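Local atomic coordinates of 2-c-methyl-d-erythritol 2,4-cyclodiphosphate synthase (Plasmodium falciparum, PDB entry 4C81), a protein that catalyses ring closure to 2-C-methyl-D-erythritol 2,4-cyclodiphosphate with release of CMP in the isoprenoid pathway of the apicoplast. Residues 62-67 with 169-174. The protein carries 1 engineered substitution. Numbering follows the deposited sequence.
Sequences GDIIYH and KAIECF. With ZN (zinc ion), chain B; ZN (zinc ion), chain C.
The first turn of helix 64-77 rests on strand 170-181 where Ile-64 faces Cys-173, their CA atoms 5.8 Å apart, and no hydrogen bond crosses the apolar interface. With CG1 between its own backbone N and carbonyl carbon (chi1 54°) and the chain extended beyond it, Ile-64 lays CD1 over the strand backbone, 3.5 Å from Glu-172 C, and against Ile-171 CD1 at 3.7 Å; the two isoleucine side chains cross at a slant. Cys-173 adds CB, 3.8 Å from Ile-64 CB, while its SG, turned away from its backbone N (chi1 -171°), meets Ile-65 CG1 at 4.1 Å. Asp-63 caps the helix, OD1 accepting from Tyr-66 N at 3.0 Å from above the carboxylate plane; Gly-47 N and Gly-48 N also hold this carboxylate. One turn on, His-67 ND1 binds zinc at 2.1 Å with Asp-15, His-17 and a water, the active-site metal of this family. On the strand's opposite face, Glu-172 OE1 binds a second zinc, shared with His-159 of a neighbouring subunit, and is hydrogen-bonded to Tyr-14 OH. Strand 170-181 runs between strands 9-21 and 114-124; Val-123 and Leu-46 touch both helix isoleucines, and helix 130-145 packs against Ile-65.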
# COMPACT_ATOMS: atom_id res chain seq x y z
N GLY A 62 -17.91 -3.92 10.68
CA GLY A 62 -16.53 -3.60 11.00
C GLY A 62 -15.49 -4.50 10.35
O GLY A 62 -14.32 -4.48 10.75
N ASP A 63 -15.90 -5.26 9.35
CA ASP A 63 -15.03 -6.26 8.72
C ASP A 63 -14.06 -5.60 7.74
O ASP A 63 -14.32 -5.55 6.53
CB ASP A 63 -15.87 -7.35 8.03
CG ASP A 63 -15.05 -8.59 7.68
OD1 ASP A 63 -13.85 -8.46 7.37
OD2 ASP A 63 -15.62 -9.70 7.72
N ILE A 64 -12.94 -5.12 8.27
CA ILE A 64 -11.94 -4.42 7.46
C ILE A 64 -11.42 -5.25 6.29
O ILE A 64 -11.06 -4.70 5.25
CB ILE A 64 -10.74 -3.90 8.31
CG1 ILE A 64 -10.10 -5.03 9.13
CG2 ILE A 64 -11.17 -2.74 9.21
CD1 ILE A 64 -8.82 -4.63 9.85
N ILE A 65 -11.38 -6.57 6.45
CA ILE A 65 -10.88 -7.45 5.39
C ILE A 65 -11.86 -7.49 4.21
O ILE A 65 -11.48 -7.21 3.07
CB ILE A 65 -10.59 -8.88 5.92
CG1 ILE A 65 -9.42 -8.85 6.91
CG2 ILE A 65 -10.28 -9.82 4.78
CD1 ILE A 65 -9.07 -10.22 7.47
N TYR A 66 -13.11 -7.83 4.48
CA TYR A 66 -14.12 -7.86 3.42
C TYR A 66 -14.30 -6.50 2.75
O TYR A 66 -14.40 -6.43 1.52
CB TYR A 66 -15.47 -8.37 3.94
CG TYR A 66 -15.62 -9.88 4.08
CD1 TYR A 66 -14.64 -10.76 3.62
CD2 TYR A 66 -16.77 -10.42 4.63
CE1 TYR A 66 -14.79 -12.14 3.73
CE2 TYR A 66 -16.94 -11.80 4.74
CZ TYR A 66 -15.94 -12.65 4.30
OH TYR A 66 -16.11 -14.01 4.41
N HIS A 67 -14.33 -5.43 3.54
CA HIS A 67 -14.52 -4.09 3.00
C HIS A 67 -13.34 -3.67 2.13
O HIS A 67 -13.54 -3.15 1.02
CB HIS A 67 -14.76 -3.06 4.11
CG HIS A 67 -15.94 -3.37 4.98
ND1 HIS A 67 -16.21 -2.68 6.14
CD2 HIS A 67 -16.90 -4.31 4.88
CE1 HIS A 67 -17.29 -3.17 6.71
NE2 HIS A 67 -17.74 -4.17 5.96
N LYS A 169 -6.98 1.05 19.67
CA LYS A 169 -8.11 1.93 19.42
C LYS A 169 -8.73 1.64 18.05
O LYS A 169 -9.89 1.98 17.81
CB LYS A 169 -7.70 3.40 19.50
CG LYS A 169 -7.24 3.84 20.89
CD LYS A 169 -6.76 5.29 20.90
CE LYS A 169 -7.91 6.27 20.82
NZ LYS A 169 -7.45 7.68 20.94
N ALA A 170 -7.96 1.02 17.16
CA ALA A 170 -8.43 0.70 15.82
C ALA A 170 -7.64 -0.45 15.21
O ALA A 170 -6.58 -0.83 15.72
CB ALA A 170 -8.33 1.94 14.93
N ILE A 171 -8.17 -1.00 14.12
CA ILE A 171 -7.47 -1.98 13.29
C ILE A 171 -7.62 -1.56 11.83
O ILE A 171 -8.61 -0.93 11.45
CB ILE A 171 -8.01 -3.41 13.48
CG1 ILE A 171 -9.53 -3.48 13.26
CG2 ILE A 171 -7.66 -3.92 14.88
CD1 ILE A 171 -10.09 -4.88 13.28
N GLU A 172 -6.64 -1.90 11.00
CA GLU A 172 -6.70 -1.51 9.59
C GLU A 172 -6.22 -2.60 8.66
O GLU A 172 -5.56 -3.56 9.07
CB GLU A 172 -6.00 -0.16 9.34
CG GLU A 172 -4.49 -0.12 9.49
CD GLU A 172 -3.92 1.29 9.26
OE1 GLU A 172 -4.67 2.28 9.44
OE2 GLU A 172 -2.73 1.40 8.90
N CYS A 173 -6.61 -2.47 7.39
CA CYS A 173 -6.35 -3.49 6.38
C CYS A 173 -5.98 -2.82 5.07
O CYS A 173 -6.62 -1.84 4.67
CB CYS A 173 -7.58 -4.39 6.18
SG CYS A 173 -7.26 -5.83 5.14
N PHE A 174 -4.95 -3.35 4.41
CA PHE A 174 -4.64 -3.05 3.02
C PHE A 174 -4.82 -4.32 2.20
O PHE A 174 -4.20 -5.33 2.49
CB PHE A 174 -3.20 -2.57 2.87
CG PHE A 174 -2.95 -1.21 3.44
CD1 PHE A 174 -2.73 -1.05 4.80
CD2 PHE A 174 -2.96 -0.09 2.63
CE1 PHE A 174 -2.51 0.22 5.34
CE2 PHE A 174 -2.74 1.18 3.16
CZ PHE A 174 -2.51 1.33 4.52
ZN ZN B . -15.26 -0.95 6.74
ZN ZN C . -4.03 4.46 10.02
O HOH W 1 -15.81 0.28 5.52